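Local coordinates for GTPase activator-like protein (PDB 5HIU) that is the fungal TSC2 protein, probably a GTPase activator, of which this chain is the helical N-terminal part, at residues A[135-140]-A[199-204]; A[97-102]-A[129-134]. All blocks are in the same frame, centred on the assembly; numbering follows the deposited sequence.

Interaction 1 (A[135-140]-A[199-204])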
ATOM      1  N   PHE A 135       2.090  23.911  11.629  1.00 66.71           N
ATOM      2  CA  PHE A 135       1.454  22.700  12.125  1.00 65.71           C
ATOM      3  C   PHE A 135       2.323  21.480  11.769  1.00 66.61           C
ATOM      4  O   PHE A 135       1.831  20.369  11.631  1.00 66.28           O
ATOM      5  CB  PHE A 135       0.013  22.592  11.580  1.00 61.20           C
ATOM      6  CG  PHE A 135      -0.117  22.947  10.120  1.00 59.96           C
ATOM      7  CD1 PHE A 135      -0.132  24.272   9.706  1.00 62.77           C
ATOM      8  CD2 PHE A 135      -0.223  21.960   9.160  1.00 58.24           C
ATOM      9  CE1 PHE A 135      -0.235  24.608   8.362  1.00 62.68           C
ATOM     10  CE2 PHE A 135      -0.325  22.283   7.811  1.00 58.79           C
ATOM     11  CZ  PHE A 135      -0.335  23.609   7.410  1.00 60.75           C
ATOM     12  N   TYR A 136       3.631  21.711  11.648  1.00 69.82           N
ATOM     13  CA  TYR A 136       4.644  20.652  11.577  1.00 71.90           C
ATOM     14  C   TYR A 136       4.240  19.383  12.321  1.00 71.66           C
ATOM     15  O   TYR A 136       4.204  18.289  11.752  1.00 70.44           O
ATOM     16  CB  TYR A 136       5.945  21.159  12.193  1.00 75.28           C
ATOM     17  CG  TYR A 136       6.633  22.241  11.404  1.00 76.81           C
ATOM     18  CD1 TYR A 136       7.276  21.945  10.215  1.00 77.80           C
ATOM     19  CD2 TYR A 136       6.667  23.553  11.856  1.00 78.02           C
ATOM     20  CE1 TYR A 136       7.927  22.922   9.486  1.00 78.24           C
ATOM     21  CE2 TYR A 136       7.314  24.535  11.133  1.00 81.13           C
ATOM     22  CZ  TYR A 136       7.944  24.203   9.951  1.00 81.80           C
ATOM     23  OH  TYR A 136       8.584  25.158   9.218  1.00 92.77           O
ATOM     24  N   TYR A 137       3.902  19.550  13.589  1.00 72.34           N
ATOM     25  CA  TYR A 137       3.712  18.424  14.469  1.00 77.14           C
ATOM     26  C   TYR A 137       2.279  17.967  14.577  1.00 73.18           C
ATOM     27  O   TYR A 137       2.027  16.929  15.173  1.00 78.68           O
ATOM     28  CB  TYR A 137       4.331  18.740  15.838  1.00 90.31           C
ATOM     29  CG  TYR A 137       5.827  18.570  15.739  1.00 98.48           C
ATOM     30  CD1 TYR A 137       6.372  17.298  15.614  1.00100.68           C
ATOM     31  CD2 TYR A 137       6.683  19.665  15.669  1.00102.79           C
ATOM     32  CE1 TYR A 137       7.728  17.106  15.463  1.00112.21           C
ATOM     33  CE2 TYR A 137       8.046  19.484  15.519  1.00112.48           C
ATOM     34  CZ  TYR A 137       8.564  18.192  15.415  1.00118.40           C
ATOM     35  OH  TYR A 137       9.914  17.942  15.272  1.00131.24           O
ATOM     36  N   GLU A 138       1.355  18.709  13.973  1.00 66.67           N
ATOM     37  CA  GLU A 138      -0.069  18.336  13.979  1.00 70.58           C
ATOM     38  C   GLU A 138      -0.546  17.615  12.717  1.00 63.42           C
ATOM     39  O   GLU A 138      -1.587  16.963  12.723  1.00 68.00           O
ATOM     40  CB  GLU A 138      -0.953  19.587  14.186  1.00 72.95           C
ATOM     41  CG  GLU A 138      -0.810  20.263  15.542  1.00 76.21           C
ATOM     42  CD  GLU A 138       0.031  21.525  15.494  1.00 84.45           C
ATOM     43  OE1 GLU A 138       1.209  21.423  15.094  1.00 89.21           O
ATOM     44  OE2 GLU A 138      -0.484  22.617  15.880  1.00 91.22           O
ATOM     45  N   MET A 139       0.215  17.756  11.641  1.00 61.28           N
ATOM     46  CA  MET A 139      -0.185  17.325  10.328  1.00 56.03           C
ATOM     47  C   MET A 139      -0.453  15.846  10.201  1.00 54.40           C
ATOM     48  O   MET A 139      -1.503  15.479   9.706  1.00 61.53           O
ATOM     49  CB  MET A 139       0.900  17.694   9.329  1.00 59.92           C
ATOM     50  CG  MET A 139       0.482  17.549   7.880  1.00 59.77           C
ATOM     51  SD  MET A 139      -0.986  18.515   7.491  1.00 57.84           S
ATOM     52  CE  MET A 139      -1.094  18.145   5.747  1.00 59.37           C
ATOM     53  N   PHE A 140       0.492  15.006  10.612  1.00 57.41           N
ATOM     54  CA  PHE A 140       0.398  13.543  10.387  1.00 58.07           C
ATOM     55  C   PHE A 140      -0.686  12.838  11.199  1.00 60.69           C
ATOM     56  O   PHE A 140      -1.407  11.976  10.669  1.00 62.03           O
ATOM     57  CB  PHE A 140       1.753  12.850  10.604  1.00 58.00           C
ATOM     58  CG  PHE A 140       2.662  12.955   9.421  1.00 59.54           C
ATOM     59  CD1 PHE A 140       2.528  12.087   8.351  1.00 58.92           C
ATOM     60  CD2 PHE A 140       3.613  13.945   9.349  1.00 61.74           C
ATOM     61  CE1 PHE A 140       3.347  12.201   7.238  1.00 60.36           C
ATOM     62  CE2 PHE A 140       4.431  14.064   8.240  1.00 63.48           C
ATOM     63  CZ  PHE A 140       4.300  13.190   7.180  1.00 57.56           C
ATOM     64  N   PHE A 199       8.360  14.137   5.719  1.00 63.92           N
ATOM     65  CA  PHE A 199       8.419  12.965   6.580  1.00 67.07           C
ATOM     66  C   PHE A 199       9.226  13.176   7.868  1.00 68.31           C
ATOM     67  O   PHE A 199       8.955  12.528   8.878  1.00 75.77           O
ATOM     68  CB  PHE A 199       8.975  11.738   5.844  1.00 67.39           C
ATOM     69  CG  PHE A 199       9.018  10.533   6.715  1.00 63.98           C
ATOM     70  CD1 PHE A 199       7.864   9.798   6.949  1.00 63.76           C
ATOM     71  CD2 PHE A 199      10.164  10.194   7.374  1.00 60.40           C
ATOM     72  CE1 PHE A 199       7.881   8.706   7.798  1.00 63.67           C
ATOM     73  CE2 PHE A 199      10.189   9.103   8.219  1.00 65.80           C
ATOM     74  CZ  PHE A 199       9.047   8.357   8.435  1.00 64.33           C
ATOM     75  N   LYS A 200      10.218  14.059   7.852  1.00 68.35           N
ATOM     76  CA  LYS A 200      10.988  14.329   9.074  1.00 71.98           C
ATOM     77  C   LYS A 200      10.118  14.716  10.268  1.00 73.31           C
ATOM     78  O   LYS A 200      10.468  14.412  11.395  1.00 74.19           O
ATOM     79  CB  LYS A 200      12.028  15.419   8.837  1.00 74.03           C
ATOM     80  CG  LYS A 200      11.448  16.801   8.599  1.00 76.49           C
ATOM     81  CD  LYS A 200      12.540  17.799   8.255  1.00 80.46           C
ATOM     82  CE  LYS A 200      13.323  18.208   9.483  1.00 84.46           C
ATOM     83  NZ  LYS A 200      14.412  19.128   9.082  1.00 92.06           N
ATOM     84  N   PHE A 201       8.981  15.373  10.018  1.00 72.95           N
ATOM     85  CA  PHE A 201       8.059  15.768  11.098  1.00 73.36           C
ATOM     86  C   PHE A 201       7.077  14.673  11.502  1.00 71.56           C
ATOM     87  O   PHE A 201       6.176  14.887  12.341  1.00 69.08           O
ATOM     88  CB  PHE A 201       7.293  17.009  10.696  1.00 69.55           C
ATOM     89  CG  PHE A 201       8.177  18.113  10.238  1.00 71.76           C
ATOM     90  CD1 PHE A 201       8.961  18.797  11.146  1.00 71.04           C
ATOM     91  CD2 PHE A 201       8.248  18.452   8.890  1.00 71.34           C
ATOM     92  CE1 PHE A 201       9.775  19.811  10.725  1.00 72.03           C
ATOM     93  CE2 PHE A 201       9.072  19.476   8.467  1.00 73.29           C
ATOM     94  CZ  PHE A 201       9.841  20.157   9.392  1.00 72.75           C
ATOM     95  N   ALA A 202       7.251  13.506  10.896  1.00 68.66           N
ATOM     96  CA  ALA A 202       6.515  12.336  11.285  1.00 69.47           C
ATOM     97  C   ALA A 202       7.299  11.644  12.365  1.00 74.63           C
ATOM     98  O   ALA A 202       8.419  11.186  12.138  1.00 81.53           O
ATOM     99  CB  ALA A 202       6.329  11.411  10.108  1.00 65.98           C
ATOM    100  N   THR A 203       6.701  11.560  13.542  1.00 74.04           N
ATOM    101  CA  THR A 203       7.286  10.795  14.618  1.00 76.30           C
ATOM    102  C   THR A 203       7.086   9.325  14.298  1.00 74.74           C
ATOM    103  O   THR A 203       6.195   8.963  13.535  1.00 73.13           O
ATOM    104  CB  THR A 203       6.601  11.079  15.968  1.00 77.50           C
ATOM    105  OG1 THR A 203       5.300  10.488  15.953  1.00 77.91           O
ATOM    106  CG2 THR A 203       6.492  12.584  16.253  1.00 74.07           C
ATOM    107  N   ASP A 204       7.899   8.485  14.928  1.00 83.07           N
ATOM    108  CA  ASP A 204       7.843   7.026  14.765  1.00 80.53           C
ATOM    109  C   ASP A 204       6.469   6.420  15.111  1.00 81.03           C
ATOM    110  O   ASP A 204       6.023   5.463  14.467  1.00 77.93           O
ATOM    111  CB  ASP A 204       8.925   6.363  15.643  1.00 80.58           C
ATOM    112  CG  ASP A 204      10.337   6.715  15.209  1.00 79.32           C
ATOM    113  OD1 ASP A 204      10.545   7.063  14.030  1.00 77.38           O
ATOM    114  OD2 ASP A 204      11.247   6.656  16.057  1.00 85.39           O
TER

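Interaction 2 (A[97-102]-A[129-134])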
ATOM      1  N   LEU A  97       2.572  31.917  12.363  1.00 85.05           N
ATOM      2  CA  LEU A  97       1.520  31.951  13.358  1.00 91.07           C
ATOM      3  C   LEU A  97       0.160  32.064  12.682  1.00 88.30           C
ATOM      4  O   LEU A  97      -0.837  31.577  13.212  1.00 84.67           O
ATOM      5  CB  LEU A  97       1.708  33.132  14.306  1.00104.64           C
ATOM      6  CG  LEU A  97       0.732  33.207  15.493  1.00111.87           C
ATOM      7  CD1 LEU A  97       1.144  32.212  16.571  1.00116.08           C
ATOM      8  CD2 LEU A  97       0.653  34.620  16.066  1.00115.53           C
ATOM      9  N   GLU A  98       0.122  32.724  11.523  1.00 87.88           N
ATOM     10  CA  GLU A  98      -1.111  32.872  10.744  1.00 83.83           C
ATOM     11  C   GLU A  98      -1.506  31.535  10.093  1.00 82.73           C
ATOM     12  O   GLU A  98      -2.692  31.154  10.094  1.00 78.53           O
ATOM     13  CB  GLU A  98      -0.967  33.991   9.692  1.00 83.06           C
ATOM     14  CG  GLU A  98      -1.125  35.388  10.278  1.00 85.20           C
ATOM     15  CD  GLU A  98      -0.709  36.529   9.343  1.00 90.31           C
ATOM     16  OE1 GLU A  98       0.118  36.309   8.423  1.00 89.62           O
ATOM     17  OE2 GLU A  98      -1.193  37.672   9.553  1.00 92.78           O
ATOM     18  N   ARG A  99      -0.514  30.818   9.560  1.00 78.86           N
ATOM     19  CA  ARG A  99      -0.742  29.473   9.030  1.00 72.64           C
ATOM     20  C   ARG A  99      -1.236  28.539  10.112  1.00 71.93           C
ATOM     21  O   ARG A  99      -2.045  27.654   9.855  1.00 75.71           O
ATOM     22  CB  ARG A  99       0.531  28.905   8.423  1.00 71.70           C
ATOM     23  CG  ARG A  99       0.907  29.541   7.100  1.00 69.82           C
ATOM     24  CD  ARG A  99       2.246  29.027   6.661  1.00 70.21           C
ATOM     25  NE  ARG A  99       2.192  27.584   6.498  1.00 70.36           N
ATOM     26  CZ  ARG A  99       1.692  26.976   5.431  1.00 69.76           C
ATOM     27  NH1 ARG A  99       1.203  27.676   4.415  1.00 71.11           N
ATOM     28  NH2 ARG A  99       1.677  25.662   5.381  1.00 73.99           N
ATOM     29  N   SER A 100      -0.759  28.734  11.328  1.00 75.45           N
ATOM     30  CA  SER A 100      -1.175  27.870  12.405  1.00 76.93           C
ATOM     31  C   SER A 100      -2.639  28.083  12.707  1.00 71.18           C
ATOM     32  O   SER A 100      -3.339  27.161  13.073  1.00 74.24           O
ATOM     33  CB  SER A 100      -0.337  28.099  13.653  1.00 82.91           C
ATOM     34  OG  SER A 100      -0.211  26.877  14.345  1.00 90.97           O
ATOM     35  N   GLU A 101      -3.113  29.301  12.540  1.00 70.48           N
ATOM     36  CA  GLU A 101      -4.477  29.607  12.897  1.00 71.50           C
ATOM     37  C   GLU A 101      -5.432  29.146  11.822  1.00 68.03           C
ATOM     38  O   GLU A 101      -6.577  28.748  12.079  1.00 69.01           O
ATOM     39  CB  GLU A 101      -4.618  31.100  13.131  1.00 79.84           C
ATOM     40  CG  GLU A 101      -5.892  31.470  13.864  1.00 83.78           C
ATOM     41  CD  GLU A 101      -5.899  32.917  14.301  1.00 94.61           C
ATOM     42  OE1 GLU A 101      -4.849  33.403  14.837  1.00 90.96           O
ATOM     43  OE2 GLU A 101      -6.969  33.550  14.100  1.00 92.87           O
ATOM     44  N   TYR A 102      -4.954  29.189  10.595  1.00 67.38           N
ATOM     45  CA  TYR A 102      -5.715  28.651   9.504  1.00 63.92           C
ATOM     46  C   TYR A 102      -5.853  27.132   9.656  1.00 63.16           C
ATOM     47  O   TYR A 102      -6.950  26.582   9.566  1.00 68.48           O
ATOM     48  CB  TYR A 102      -5.070  29.047   8.178  1.00 65.01           C
ATOM     49  CG  TYR A 102      -4.896  30.557   7.986  1.00 67.15           C
ATOM     50  CD1 TYR A 102      -5.647  31.479   8.707  1.00 68.15           C
ATOM     51  CD2 TYR A 102      -3.987  31.051   7.063  1.00 68.10           C
ATOM     52  CE1 TYR A 102      -5.470  32.836   8.526  1.00 70.49           C
ATOM     53  CE2 TYR A 102      -3.815  32.400   6.871  1.00 66.90           C
ATOM     54  CZ  TYR A 102      -4.560  33.281   7.601  1.00 70.48           C
ATOM     55  OH  TYR A 102      -4.387  34.616   7.401  1.00 74.73           O
ATOM     56  N   GLY A 129       1.026  19.414   0.114  1.00 55.48           N
ATOM     57  CA  GLY A 129       1.789  18.631   1.078  1.00 56.44           C
ATOM     58  C   GLY A 129       3.189  19.142   1.279  1.00 59.23           C
ATOM     59  O   GLY A 129       3.921  18.601   2.091  1.00 61.43           O
ATOM     60  N   ARG A 130       3.538  20.203   0.551  1.00 64.22           N
ATOM     61  CA  ARG A 130       4.900  20.710   0.498  1.00 64.02           C
ATOM     62  C   ARG A 130       5.240  21.507   1.710  1.00 65.10           C
ATOM     63  O   ARG A 130       6.347  21.413   2.196  1.00 72.31           O
ATOM     64  CB  ARG A 130       5.093  21.598  -0.725  1.00 65.66           C
ATOM     65  CG  ARG A 130       5.066  20.812  -2.021  1.00 71.10           C
ATOM     66  CD  ARG A 130       5.198  21.721  -3.227  1.00 74.78           C
ATOM     67  NE  ARG A 130       5.158  20.968  -4.474  1.00 76.30           N
ATOM     68  CZ  ARG A 130       6.222  20.500  -5.127  1.00 85.32           C
ATOM     69  NH1 ARG A 130       7.469  20.692  -4.693  1.00 88.35           N
ATOM     70  NH2 ARG A 130       6.031  19.819  -6.246  1.00 99.69           N
ATOM     71  N   ASN A 131       4.290  22.307   2.186  1.00 68.55           N
ATOM     72  CA  ASN A 131       4.528  23.250   3.281  1.00 67.57           C
ATOM     73  C   ASN A 131       3.548  23.045   4.415  1.00 62.41           C
ATOM     74  O   ASN A 131       2.369  23.224   4.244  1.00 62.16           O
ATOM     75  CB  ASN A 131       4.424  24.683   2.784  1.00 68.32           C
ATOM     76  CG  ASN A 131       4.626  25.706   3.896  1.00 72.71           C
ATOM     77  OD1 ASN A 131       5.085  25.385   4.996  1.00 75.11           O
ATOM     78  ND2 ASN A 131       4.282  26.945   3.611  1.00 72.00           N
ATOM     79  N   ILE A 132       4.060  22.658   5.572  1.00 64.71           N
ATOM     80  CA  ILE A 132       3.246  22.418   6.747  1.00 62.54           C
ATOM     81  C   ILE A 132       3.772  23.223   7.945  1.00 65.53           C
ATOM     82  O   ILE A 132       3.530  22.866   9.118  1.00 66.30           O
ATOM     83  CB  ILE A 132       3.189  20.916   7.077  1.00 59.38           C
ATOM     84  CG1 ILE A 132       4.516  20.384   7.621  1.00 62.86           C
ATOM     85  CG2 ILE A 132       2.801  20.148   5.832  1.00 58.18           C
ATOM     86  CD1 ILE A 132       4.380  19.070   8.371  1.00 61.57           C
ATOM     87  N   ALA A 133       4.484  24.304   7.637  1.00 63.34           N
ATOM     88  CA  ALA A 133       4.928  25.221   8.656  1.00 70.40           C
ATOM     89  C   ALA A 133       3.719  25.827   9.377  1.00 71.73           C
ATOM     90  O   ALA A 133       2.723  26.271   8.734  1.00 65.60           O
ATOM     91  CB  ALA A 133       5.781  26.314   8.046  1.00 77.48           C
ATOM     92  N   GLY A 134       3.808  25.807  10.710  1.00 69.60           N
ATOM     93  CA  GLY A 134       2.717  26.231  11.578  1.00 72.83           C
ATOM     94  C   GLY A 134       1.984  25.081  12.240  1.00 70.03           C
ATOM     95  O   GLY A 134       1.290  25.267  13.255  1.00 75.61           O
TER

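Interaction 1 (A[135-140]-A[199-204])
Segments 135-140 and 199-204 approach with the CA atoms of Tyr136 and Phe201 6.0 Å apart and those of Phe140 and Ala202 6.3 Å apart, close enough for side chains to mesh directly. Phe201 carries most of the contact. Its CG stands anti to its own carbonyl carbon (chi1 -52°), which sends the ring out alongside that of Tyr136, both side chains pointing the same way. The two rings are inclined at 47° with centroids 4.5 Å apart. Tyr136 leads with one side of its ring: CD1 sits over one face of Phe201, offset toward the rim, and comes within 3.2 Å of Phe201 CZ, a tight approach for two carbons. On the opposite face Lys200 CG lies 3.5 Å above the ring plane, over the centre, leaving the phenyl group between an aromatic neighbour and an aliphatic chain. Nearer its backbone, Phe201 CB packs 3.5 Å from the backbone O of Tyr136.

In the alpha-solenoid formed by this N-terminal part, the contact joins the entry to helix 139-163 with the short 3-10 turn that links helix 179-198 to helix 204-219. Residues 199-201 make that turn, and Ala202 N donates to Phe199 O. Thr203 follows as N-cap of helix 204-219.

Ala202 places its CB over the face of Phe140, 12° off the ring normal and 3.8 Å from Phe140 CE2, a CH-pi contact. Val194, Ile195 and Val206 also touch the Phe140 side chain, which therefore bridges toward both helices flanking the turn. Tyr137 belongs to the more exposed margin: its OH reaches the edge of the Phe201 ring, near the ring plane, with Tyr137 OH 4.3 Å from Phe201 CD1.

Interaction 2 (A[97-102]-A[129-134])
Arg99, on helix 96-107, reaches into the loop that follows helix 115-126, where Asn131 folds back in an Asx turn: Asn131 OD1 accepts from Ala133 N at 2.9 Å. That bond fixes the amide within the loop joining helix 115-126 to helix 139-163 of the solenoid.

Of the hydrogen bonds between the segments, the clearer one runs from Arg99 NE to Ala133 O, 2.6 Å long and nearly straight at 161°. The oxygen lies close to the guanidinium plane, at its edge. A bend at chi3 turns the end of the arginine toward this carbonyl, while Arg99 NH1 is hydrogen-bonded to Leu125 O near the end of helix 115-126. Ser100 OG also donates to Gly134 O, although the modelled 2.5 Å is very short and its exact length is doubtful.

The stacked pair is the Asn131 amide over one face of the Arg99 guanidinium, with the planes only 11° apart, and with CG anti to its backbone N (chi1 178°) the asparagine brings ND2 over the centre of that face, 3.2 Å from Arg99 CZ.

The two contacts follow one another in the chain, interaction 2 first, and the loop segment 129-134 runs straight into 135-140, so one connection between helices 115-126 and 139-163 serves both. The centres of the two contacts lie about 12 Å apart, on the same side of the chain's centre. Phe135 CZ packs 3.5 Å from Arg99 NH2, bringing a ring of interaction 1 against the arginine of interaction 2. Ile132 makes the other joints: its CD1 lies 3.9 Å from Met139 CB and 4.0 Å from Phe201 CD2. Together the contacts tie helix 96-107, through this connection, to the turn before helix 204-219.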